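Long-range contacts in reducing end xylose-releasing exo-oligoxylanase (Bacillus halodurans, PDB 1WU4), which hydrolyses the beta anomers of xylooligosaccharides of three or more units, releasing xylose from the reducing end with inversion of anomeric configuration: residues Asp34-Leu39 and Leu364-Met369; Asp54-Leu59 and Ile91-Met96; Asn182-Phe187 and Ser197-His202. The protein carries 1 engineered substitution. All blocks are in the same frame, centred on the assembly; numbering follows the deposited sequence.

Interaction 1 (Asp34-Leu39 and Leu364-Met369)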
loop_
_atom_site.group_PDB
_atom_site.type_symbol
_atom_site.label_atom_id
_atom_site.label_comp_id
_atom_site.label_asym_id
_atom_site.label_seq_id
_atom_site.Cartn_x
_atom_site.Cartn_y
_atom_site.Cartn_z
ATOM N N ASP A 34 -7.349 0.001 -19.493
ATOM C CA ASP A 34 -8.766 -0.165 -19.193
ATOM C C ASP A 34 -9.025 -0.144 -17.688
ATOM O O ASP A 34 -10.007 0.440 -17.231
ATOM C CB ASP A 34 -9.300 -1.466 -19.800
ATOM C CG ASP A 34 -9.375 -1.417 -21.318
ATOM O OD1 ASP A 34 -9.112 -0.341 -21.898
ATOM O OD2 ASP A 34 -9.703 -2.454 -21.932
ATOM N N THR A 35 -8.144 -0.777 -16.920
ATOM C CA THR A 35 -8.298 -0.799 -15.470
ATOM C C THR A 35 -8.221 0.629 -14.935
ATOM O O THR A 35 -9.055 1.047 -14.131
ATOM C CB THR A 35 -7.204 -1.657 -14.810
ATOM O OG1 THR A 35 -7.270 -2.992 -15.331
ATOM C CG2 THR A 35 -7.400 -1.705 -13.305
ATOM N N TRP A 36 -7.219 1.375 -15.392
ATOM C CA TRP A 36 -7.050 2.761 -14.977
ATOM C C TRP A 36 -8.286 3.588 -15.320
ATOM O O TRP A 36 -8.800 4.324 -14.475
ATOM C CB TRP A 36 -5.811 3.368 -15.648
ATOM C CG TRP A 36 -5.777 4.870 -15.624
ATOM C CD1 TRP A 36 -6.222 5.715 -16.603
ATOM C CD2 TRP A 36 -5.307 5.706 -14.559
ATOM N NE1 TRP A 36 -6.059 7.023 -16.212
ATOM C CE2 TRP A 36 -5.499 7.046 -14.962
ATOM C CE3 TRP A 36 -4.743 5.453 -13.301
ATOM C CZ2 TRP A 36 -5.147 8.131 -14.152
ATOM C CZ3 TRP A 36 -4.391 6.535 -12.495
ATOM C CH2 TRP A 36 -4.595 7.856 -12.926
ATOM N N GLU A 37 -8.764 3.462 -16.556
ATOM C CA GLU A 37 -9.934 4.215 -17.001
ATOM C C GLU A 37 -11.201 3.908 -16.212
ATOM O O GLU A 37 -12.006 4.802 -15.950
ATOM C CB GLU A 37 -10.188 3.970 -18.492
ATOM C CG GLU A 37 -9.206 4.679 -19.412
ATOM C CD GLU A 37 -9.185 6.179 -19.192
ATOM O OE1 GLU A 37 -10.274 6.779 -19.075
ATOM O OE2 GLU A 37 -8.083 6.761 -19.143
ATOM N N GLN A 38 -11.394 2.651 -15.837
ATOM C CA GLN A 38 -12.582 2.299 -15.074
ATOM C C GLN A 38 -12.576 2.974 -13.706
ATOM O O GLN A 38 -13.626 3.360 -13.194
ATOM C CB GLN A 38 -12.680 0.787 -14.886
ATOM C CG GLN A 38 -13.142 0.035 -16.118
ATOM C CD GLN A 38 -13.798 -1.279 -15.756
ATOM O OE1 GLN A 38 -14.757 -1.309 -14.984
ATOM N NE2 GLN A 38 -13.288 -2.371 -16.309
ATOM N N LEU A 39 -11.388 3.131 -13.130
ATOM C CA LEU A 39 -11.244 3.737 -11.811
ATOM C C LEU A 39 -11.136 5.255 -11.799
ATOM O O LEU A 39 -11.663 5.911 -10.900
ATOM C CB LEU A 39 -10.016 3.154 -11.102
ATOM C CG LEU A 39 -10.144 1.802 -10.395
ATOM C CD1 LEU A 39 -10.760 0.765 -11.314
ATOM C CD2 LEU A 39 -8.766 1.357 -9.933
ATOM N N LEU A 364 -6.387 -2.320 -4.810
ATOM C CA LEU A 364 -5.454 -3.445 -4.803
ATOM C C LEU A 364 -5.312 -4.008 -6.215
ATOM O O LEU A 364 -4.227 -4.412 -6.630
ATOM C CB LEU A 364 -5.951 -4.532 -3.839
ATOM C CG LEU A 364 -5.569 -4.398 -2.356
ATOM C CD1 LEU A 364 -5.765 -2.972 -1.870
ATOM C CD2 LEU A 364 -6.396 -5.370 -1.533
ATOM N N TYR A 365 -6.420 -4.010 -6.948
ATOM C CA TYR A 365 -6.469 -4.508 -8.315
ATOM C C TYR A 365 -5.553 -3.678 -9.225
ATOM O O TYR A 365 -4.726 -4.230 -9.951
ATOM C CB TYR A 365 -7.917 -4.442 -8.807
ATOM C CG TYR A 365 -8.231 -5.236 -10.055
ATOM C CD1 TYR A 365 -9.106 -6.322 -10.007
ATOM C CD2 TYR A 365 -7.716 -4.860 -11.295
ATOM C CE1 TYR A 365 -9.468 -7.008 -11.159
ATOM C CE2 TYR A 365 -8.071 -5.541 -12.457
ATOM C CZ TYR A 365 -8.950 -6.610 -12.379
ATOM O OH TYR A 365 -9.336 -7.257 -13.530
ATOM N N LEU A 366 -5.689 -2.353 -9.187
ATOM C CA LEU A 366 -4.852 -1.514 -10.037
ATOM C C LEU A 366 -3.375 -1.639 -9.674
ATOM O O LEU A 366 -2.524 -1.678 -10.561
ATOM C CB LEU A 366 -5.293 -0.043 -9.978
ATOM C CG LEU A 366 -4.464 0.927 -10.835
ATOM C CD1 LEU A 366 -4.421 0.453 -12.281
ATOM C CD2 LEU A 366 -5.061 2.323 -10.758
ATOM N N PHE A 367 -3.060 -1.699 -8.383
ATOM C CA PHE A 367 -1.662 -1.846 -7.990
ATOM C C PHE A 367 -1.086 -3.139 -8.573
ATOM O O PHE A 367 0.031 -3.152 -9.086
ATOM C CB PHE A 367 -1.505 -1.857 -6.465
ATOM C CG PHE A 367 -1.545 -0.490 -5.835
ATOM C CD1 PHE A 367 -0.866 0.584 -6.406
ATOM C CD2 PHE A 367 -2.228 -0.289 -4.642
ATOM C CE1 PHE A 367 -0.866 1.840 -5.795
ATOM C CE2 PHE A 367 -2.234 0.960 -4.022
ATOM C CZ PHE A 367 -1.550 2.024 -4.600
ATOM N N ALA A 368 -1.860 -4.218 -8.504
ATOM C CA ALA A 368 -1.413 -5.502 -9.038
ATOM C C ALA A 368 -1.268 -5.450 -10.559
ATOM O O ALA A 368 -0.352 -6.053 -11.122
ATOM C CB ALA A 368 -2.386 -6.596 -8.636
ATOM N N MET A 369 -2.164 -4.727 -11.225
ATOM C CA MET A 369 -2.098 -4.608 -12.678
ATOM C C MET A 369 -0.827 -3.855 -13.060
ATOM O O MET A 369 -0.153 -4.205 -14.030
ATOM C CB MET A 369 -3.321 -3.860 -13.214
ATOM C CG MET A 369 -3.634 -4.164 -14.671
ATOM S SD MET A 369 -4.072 -5.907 -14.931
ATOM C CE MET A 369 -5.841 -5.830 -14.845
#

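Interaction 2 (Asp54-Leu59 and Ile91-Met96)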
loop_
_atom_site.group_PDB
_atom_site.type_symbol
_atom_site.label_atom_id
_atom_site.label_comp_id
_atom_site.label_asym_id
_atom_site.label_seq_id
_atom_site.Cartn_x
_atom_site.Cartn_y
_atom_site.Cartn_z
ATOM N N ASP A 54 -11.681 22.876 -10.462
ATOM C CA ASP A 54 -10.558 22.750 -11.383
ATOM C C ASP A 54 -9.214 22.500 -10.710
ATOM O O ASP A 54 -8.180 22.508 -11.375
ATOM C CB ASP A 54 -10.456 23.994 -12.268
ATOM C CG ASP A 54 -11.159 23.818 -13.599
ATOM O OD1 ASP A 54 -10.757 22.915 -14.366
ATOM O OD2 ASP A 54 -12.110 24.578 -13.879
ATOM N N ASP A 55 -9.220 22.275 -9.400
ATOM C CA ASP A 55 -7.971 22.029 -8.689
ATOM C C ASP A 55 -8.098 21.046 -7.530
ATOM O O ASP A 55 -7.160 20.877 -6.752
ATOM C CB ASP A 55 -7.388 23.350 -8.176
ATOM C CG ASP A 55 -8.329 24.082 -7.239
ATOM O OD1 ASP A 55 -7.932 25.145 -6.716
ATOM O OD2 ASP A 55 -9.463 23.603 -7.025
ATOM N N LEU A 56 -9.252 20.399 -7.413
ATOM C CA LEU A 56 -9.469 19.437 -6.338
ATOM C C LEU A 56 -9.932 18.086 -6.864
ATOM O O LEU A 56 -10.399 17.972 -7.998
ATOM C CB LEU A 56 -10.497 19.981 -5.343
ATOM C CG LEU A 56 -10.055 21.175 -4.491
ATOM C CD1 LEU A 56 -11.253 21.751 -3.752
ATOM C CD2 LEU A 56 -8.977 20.731 -3.510
ATOM N N GLY A 57 -9.793 17.065 -6.024
ATOM C CA GLY A 57 -10.199 15.724 -6.394
ATOM C C GLY A 57 -9.945 14.775 -5.240
ATOM O O GLY A 57 -9.148 15.080 -4.351
ATOM N N TYR A 58 -10.620 13.632 -5.239
ATOM C CA TYR A 58 -10.433 12.668 -4.166
ATOM C C TYR A 58 -10.856 11.265 -4.554
ATOM O O TYR A 58 -11.573 11.066 -5.535
ATOM C CB TYR A 58 -11.220 13.108 -2.921
ATOM C CG TYR A 58 -12.721 13.241 -3.127
ATOM C CD1 TYR A 58 -13.536 12.115 -3.252
ATOM C CD2 TYR A 58 -13.325 14.498 -3.193
ATOM C CE1 TYR A 58 -14.916 12.236 -3.435
ATOM C CE2 TYR A 58 -14.703 14.630 -3.378
ATOM C CZ TYR A 58 -15.490 13.496 -3.497
ATOM O OH TYR A 58 -16.850 13.621 -3.675
ATOM N N LEU A 59 -10.374 10.286 -3.797
ATOM C CA LEU A 59 -10.771 8.906 -4.016
ATOM C C LEU A 59 -11.787 8.647 -2.925
ATOM O O LEU A 59 -11.542 8.927 -1.750
ATOM C CB LEU A 59 -9.594 7.936 -3.884
ATOM C CG LEU A 59 -8.895 7.625 -5.209
ATOM C CD1 LEU A 59 -8.074 8.826 -5.638
ATOM C CD2 LEU A 59 -8.008 6.396 -5.061
ATOM N N ILE A 91 -5.646 15.632 -5.976
ATOM C CA ILE A 91 -5.760 14.811 -4.774
ATOM C C ILE A 91 -4.927 15.368 -3.617
ATOM O O ILE A 91 -5.410 15.476 -2.488
ATOM C CB ILE A 91 -5.312 13.356 -5.060
ATOM C CG1 ILE A 91 -6.252 12.714 -6.085
ATOM C CG2 ILE A 91 -5.298 12.548 -3.767
ATOM C CD1 ILE A 91 -5.789 11.351 -6.576
ATOM N N TRP A 92 -3.677 15.718 -3.899
ATOM C CA TRP A 92 -2.791 16.254 -2.872
ATOM C C TRP A 92 -3.339 17.576 -2.330
ATOM O O TRP A 92 -3.262 17.847 -1.134
ATOM C CB TRP A 92 -1.389 16.445 -3.458
ATOM C CG TRP A 92 -0.376 17.030 -2.516
ATOM C CD1 TRP A 92 0.474 18.064 -2.784
ATOM C CD2 TRP A 92 -0.076 16.602 -1.177
ATOM N NE1 TRP A 92 1.283 18.307 -1.701
ATOM C CE2 TRP A 92 0.969 17.425 -0.702
ATOM C CE3 TRP A 92 -0.585 15.603 -0.334
ATOM C CZ2 TRP A 92 1.516 17.284 0.579
ATOM C CZ3 TRP A 92 -0.038 15.463 0.944
ATOM C CH2 TRP A 92 1.002 16.302 1.384
ATOM N N ASN A 93 -3.905 18.392 -3.213
ATOM C CA ASN A 93 -4.470 19.669 -2.798
ATOM C C ASN A 93 -5.636 19.440 -1.831
ATOM O O ASN A 93 -5.732 20.104 -0.798
ATOM C CB ASN A 93 -4.933 20.461 -4.026
ATOM C CG ASN A 93 -5.311 21.890 -3.688
ATOM O OD1 ASN A 93 -4.628 22.558 -2.909
ATOM N ND2 ASN A 93 -6.395 22.373 -4.286
ATOM N N TRP A 94 -6.511 18.493 -2.159
ATOM C CA TRP A 94 -7.656 18.182 -1.305
ATOM C C TRP A 94 -7.147 17.678 0.043
ATOM O O TRP A 94 -7.665 18.043 1.099
ATOM C CB TRP A 94 -8.521 17.097 -1.953
ATOM C CG TRP A 94 -9.942 17.020 -1.446
ATOM C CD1 TRP A 94 -11.047 17.577 -2.029
ATOM C CD2 TRP A 94 -10.416 16.313 -0.289
ATOM N NE1 TRP A 94 -12.176 17.256 -1.315
ATOM C CE2 TRP A 94 -11.820 16.482 -0.242
ATOM C CE3 TRP A 94 -9.794 15.551 0.713
ATOM C CZ2 TRP A 94 -12.612 15.917 0.764
ATOM C CZ3 TRP A 94 -10.585 14.988 1.716
ATOM C CH2 TRP A 94 -11.981 15.176 1.730
ATOM N N THR A 95 -6.127 16.827 -0.012
ATOM C CA THR A 95 -5.525 16.249 1.181
ATOM C C THR A 95 -4.981 17.315 2.128
ATOM O O THR A 95 -5.264 17.298 3.327
ATOM C CB THR A 95 -4.384 15.289 0.790
ATOM O OG1 THR A 95 -4.909 14.236 -0.025
ATOM C CG2 THR A 95 -3.737 14.689 2.030
ATOM N N MET A 96 -4.194 18.239 1.591
ATOM C CA MET A 96 -3.621 19.299 2.409
ATOM C C MET A 96 -4.674 20.270 2.931
ATOM O O MET A 96 -4.572 20.767 4.051
ATOM C CB MET A 96 -2.566 20.066 1.611
ATOM C CG MET A 96 -1.214 19.370 1.542
ATOM S SD MET A 96 -0.523 19.083 3.187
ATOM C CE MET A 96 -0.476 20.744 3.822
HETATM O O HOH W 1 -7.257 25.097 -4.037
#

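Interaction 3 (Asn182-Phe187 and Ser197-His202)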
loop_
_atom_site.group_PDB
_atom_site.type_symbol
_atom_site.label_atom_id
_atom_site.label_comp_id
_atom_site.label_asym_id
_atom_site.label_seq_id
_atom_site.Cartn_x
_atom_site.Cartn_y
_atom_site.Cartn_z
ATOM N N ASN A 182 12.675 -0.154 18.307
ATOM C CA ASN A 182 12.636 -1.327 17.439
ATOM C C ASN A 182 12.534 -1.006 15.949
ATOM O O ASN A 182 12.561 -1.911 15.113
ATOM C CB ASN A 182 11.504 -2.283 17.850
ATOM C CG ASN A 182 10.131 -1.641 17.789
ATOM O OD1 ASN A 182 9.848 -0.832 16.909
ATOM N ND2 ASN A 182 9.258 -2.025 18.718
ATOM N N LYS A 183 12.427 0.281 15.623
ATOM C CA LYS A 183 12.344 0.744 14.236
ATOM C C LYS A 183 11.147 0.208 13.456
ATOM O O LYS A 183 11.191 0.134 12.228
ATOM C CB LYS A 183 13.627 0.385 13.469
ATOM C CG LYS A 183 14.900 1.057 13.975
ATOM C CD LYS A 183 15.382 0.458 15.284
ATOM C CE LYS A 183 16.728 1.038 15.689
ATOM N NZ LYS A 183 16.685 2.519 15.816
ATOM N N LEU A 184 10.080 -0.152 14.162
ATOM C CA LEU A 184 8.883 -0.684 13.515
ATOM C C LEU A 184 7.767 0.348 13.423
ATOM O O LEU A 184 7.522 1.091 14.374
ATOM C CB LEU A 184 8.357 -1.897 14.289
ATOM C CG LEU A 184 9.289 -3.098 14.459
ATOM C CD1 LEU A 184 8.605 -4.131 15.329
ATOM C CD2 LEU A 184 9.639 -3.695 13.102
ATOM N N ILE A 185 7.087 0.384 12.280
ATOM C CA ILE A 185 5.972 1.308 12.103
ATOM C C ILE A 185 4.862 0.844 13.052
ATOM O O ILE A 185 4.713 -0.356 13.310
ATOM C CB ILE A 185 5.469 1.305 10.631
ATOM C CG1 ILE A 185 4.445 2.425 10.425
ATOM C CG2 ILE A 185 4.871 -0.054 10.271
ATOM C CD1 ILE A 185 4.019 2.593 8.973
ATOM N N LYS A 186 4.099 1.796 13.581
ATOM C CA LYS A 186 3.018 1.489 14.517
ATOM C C LYS A 186 1.662 1.482 13.824
ATOM O O LYS A 186 1.516 2.023 12.728
ATOM C CB LYS A 186 2.956 2.540 15.624
ATOM C CG LYS A 186 4.241 2.819 16.374
ATOM C CD LYS A 186 3.997 4.015 17.291
ATOM C CE LYS A 186 5.216 4.421 18.084
ATOM N NZ LYS A 186 4.899 5.650 18.874
ATOM N N PHE A 187 0.670 0.875 14.473
ATOM C CA PHE A 187 -0.684 0.857 13.928
ATOM C C PHE A 187 -1.184 2.305 13.922
ATOM O O PHE A 187 -1.758 2.770 12.937
ATOM C CB PHE A 187 -1.603 -0.017 14.780
ATOM C CG PHE A 187 -3.053 0.189 14.485
ATOM C CD1 PHE A 187 -3.540 0.026 13.193
ATOM C CD2 PHE A 187 -3.920 0.611 15.484
ATOM C CE1 PHE A 187 -4.872 0.288 12.897
ATOM C CE2 PHE A 187 -5.252 0.875 15.200
ATOM C CZ PHE A 187 -5.728 0.715 13.902
ATOM N N SER A 197 0.582 -5.448 7.368
ATOM C CA SER A 197 0.366 -4.883 6.038
ATOM C C SER A 197 0.916 -3.469 5.861
ATOM O O SER A 197 1.031 -2.992 4.733
ATOM C CB SER A 197 -1.130 -4.893 5.693
ATOM O OG SER A 197 -1.847 -3.911 6.421
ATOM N N TYR A 198 1.249 -2.805 6.964
ATOM C CA TYR A 198 1.790 -1.445 6.923
ATOM C C TYR A 198 3.295 -1.435 6.661
ATOM O O TYR A 198 3.871 -0.390 6.352
ATOM C CB TYR A 198 1.561 -0.741 8.262
ATOM C CG TYR A 198 0.150 -0.278 8.562
ATOM C CD1 TYR A 198 -0.949 -0.759 7.851
ATOM C CD2 TYR A 198 -0.082 0.617 9.608
ATOM C CE1 TYR A 198 -2.253 -0.357 8.180
ATOM C CE2 TYR A 198 -1.366 1.021 9.943
ATOM C CZ TYR A 198 -2.447 0.533 9.231
ATOM O OH TYR A 198 -3.718 0.933 9.582
ATOM N N HIS A 199 3.939 -2.589 6.805
ATOM C CA HIS A 199 5.382 -2.668 6.620
ATOM C C HIS A 199 5.811 -2.672 5.165
ATOM O O HIS A 199 5.520 -3.605 4.415
ATOM C CB HIS A 199 5.919 -3.894 7.359
ATOM C CG HIS A 199 5.823 -3.768 8.847
ATOM N ND1 HIS A 199 6.899 -3.419 9.634
ATOM C CD2 HIS A 199 4.757 -3.845 9.678
ATOM C CE1 HIS A 199 6.498 -3.283 10.885
ATOM N NE2 HIS A 199 5.204 -3.534 10.939
ATOM N N LEU A 200 6.518 -1.614 4.781
ATOM C CA LEU A 200 6.985 -1.438 3.413
ATOM C C LEU A 200 8.495 -1.223 3.407
ATOM O O LEU A 200 8.979 -0.105 3.198
ATOM C CB LEU A 200 6.279 -0.229 2.796
ATOM C CG LEU A 200 4.750 -0.224 2.910
ATOM C CD1 LEU A 200 4.209 1.112 2.417
ATOM C CD2 LEU A 200 4.156 -1.379 2.113
ATOM N N PRO A 201 9.268 -2.301 3.625
ATOM C CA PRO A 201 10.725 -2.163 3.641
ATOM C C PRO A 201 11.286 -1.533 2.377
ATOM O O PRO A 201 12.276 -0.797 2.433
ATOM C CB PRO A 201 11.213 -3.598 3.866
ATOM C CG PRO A 201 10.104 -4.441 3.318
ATOM C CD PRO A 201 8.863 -3.710 3.763
ATOM N N HIS A 202 10.652 -1.817 1.242
ATOM C CA HIS A 202 11.095 -1.258 -0.027
ATOM C C HIS A 202 10.904 0.260 -0.066
ATOM O O HIS A 202 11.673 0.967 -0.714
ATOM C CB HIS A 202 10.384 -1.950 -1.204
ATOM C CG HIS A 202 8.906 -2.110 -1.027
ATOM N ND1 HIS A 202 8.348 -2.708 0.083
ATOM C CD2 HIS A 202 7.871 -1.781 -1.837
ATOM C CE1 HIS A 202 7.033 -2.742 -0.052
ATOM N NE2 HIS A 202 6.718 -2.188 -1.208
HETATM O O HOH W 2 -3.936 3.070 11.236
#

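Interaction 1 (Asp34-Leu39 and Leu364-Met369)
Thr35 and Leu366 lie at the middle of an antiparallel helix pair in the (alpha/alpha)6 barrel, where helix 25-40, near the start of the chain, packs on helix 358-372, near its end. The two short segments run at 154° to each other, their axes 10.1 Å apart at closest approach, and the CA atoms of Thr35 and Leu366 come to 6.5 Å. Thr35 points at the partner helix and divides its branches between two jobs. With OG1 beside the backbone N (chi1 -58°), CG2 lies anti to that N and reaches forward between the Tyr365 ring and the CD1 methyl of Leu366, 3.8 Å from Leu366 CD1. The Tyr365 ring meets this methyl obliquely, and its own hydroxyl is held beyond the contact by Thr350 O and Arg31 NH2.

Leu366 carries much of the rest of the contact. The side chains of Leu366 and Leu39 run alongside each other, antiparallel, with Leu39 CD2 lying 3.7 Å from Leu366 CB. The remaining methyl, Leu366 CD2, comes up to the indole of Trp36 at its edge and near its plane, 4.0 Å from Trp36 CE3. Trp36 also stacks on Phe40. All six touching residues are buried, and the touching atoms are almost all carbon. Thr35 OG1, a polar atom facing Met369, is bonded to Arg31 O one turn back in its own helix, while the doubly bent chain of Met369 brings its terminal methyl CE to 3.2 Å from Thr35 OG1.

Interaction 2 (Asp54-Leu59 and Ile91-Met96)
The indole of Trp94 receives Tyr58 over one face: Tyr58 CD2 sits 3.4 Å above the plane, offset toward the rim, and Tyr58 CB makes a CH-pi contact with the five-membered ring, 4.2 Å from its centroid. The two ring planes are inclined at 58°, an oblique pairing. Gly57 O and Leu56 CD2 also approach the indole at a slant, and Gly57 O lies 3.2 Å from Trp94 CB. The same carbonyl takes a CA-H...O contact from Ile91 CA, so the strand backbone rests directly on the helix.

A further flat group, the amide of Asn93, is carried toward the strand with CG anti to the backbone N (chi1 -170°). Its ND2 donates to Asp55 O (3.0 Å), approaching from above the carbonyl plane, and also to a water that in turn donates to Asp55 OD1. Leu56 CD2 packs against ND2 at 3.2 Å. With alanine in place of Asn93, Asp55 O would probably lose its side-chain donor and the water its link to the helix. At the other end, Leu59 CD1 meets Ile91 CD1 at 3.5 Å.

In the barrel, strand 56-59 of a two-stranded antiparallel hairpin with 49-52 crosses segment 91-96 of helix 85-99 at 87°, with Leu59 about 8 Å, side chain to side chain, from Glu70, by similarity the proton donor.

Interaction 3 (Asn182-Phe187 and Ser197-His202)
Ile185 lays its CG2 methyl over one face of the His199 imidazole, 3.7 Å from the ring centroid and 14° off the normal, a CH-pi contact. The isoleucine torsion sets this up: with CG1 anti to the backbone N (chi1 -172°), CG2 falls between the backbone N and the carbonyl carbon and is left facing the ring. The same methyl also touches Tyr198 CB (3.9 Å), so it is wedged where the two aromatic side chains diverge. Leu184 CD2 reaches the imidazole differently, at its edge and near its plane, 3.9 Å from His199 CE1. Both ring nitrogens are engaged: His199 ND1 with Ser226 OG and His199 NE2 with Ser194 OG, which is also bonded to Ile185 O.

Tyr198 turns a ring edge to the loop. Its chi2 of only 16° brings the ring close to the plane through CA, CB and CG, and CE2 lies 3.5 Å from Phe187 O, which sits in the ring plane. Lys186 O comes up to the same edge. Phe187, whose CB points away from segment 197-202, brings its ring back, so that Phe187 CE1 stands 3.6 Å from Tyr198 OH, with the hydroxyl oblique to the phenylalanine ring. A water bridges the two residues, donating to Phe187 O at 2.8 Å and hydrogen-bonding Tyr198 OH. Before this, the loop is shaped by an Asx turn, Leu184 N donating to Asn182 OD1.

The Tyr198 side chain is about 4 Å from that of Asp263, by similarity the proton acceptor, which places this contact beside the probable active site. The chemistry is mixed: methyls pack on the imidazole's face and edge, while the tyrosine hydroxyl reaches the loop backbone through water, so its placement is likely to depend on solvent as well as on packing.

How the interactions relate
Interactions 1 and 3 are buried, whereas interaction 2 is partly buried, with exposed Asp55 at its border. Their chemistry follows: interaction 1 joins two barrel helices by apolar packing, interaction 2 adds a direct hydrogen bond and a water bridge toward the surface, and interaction 3 combines ring contacts with water beside the likely catalytic residues. None touches another, but shared helices link them. Helix 69-81 packs on Leu366 of interaction 1 and on Tyr58 of interaction 2; helix 127-144 lies against Trp92 of interaction 2 and Tyr198 of interaction 3. Along the chain, interactions 2 and 3 follow one another inside the long loop that interaction 1 closes.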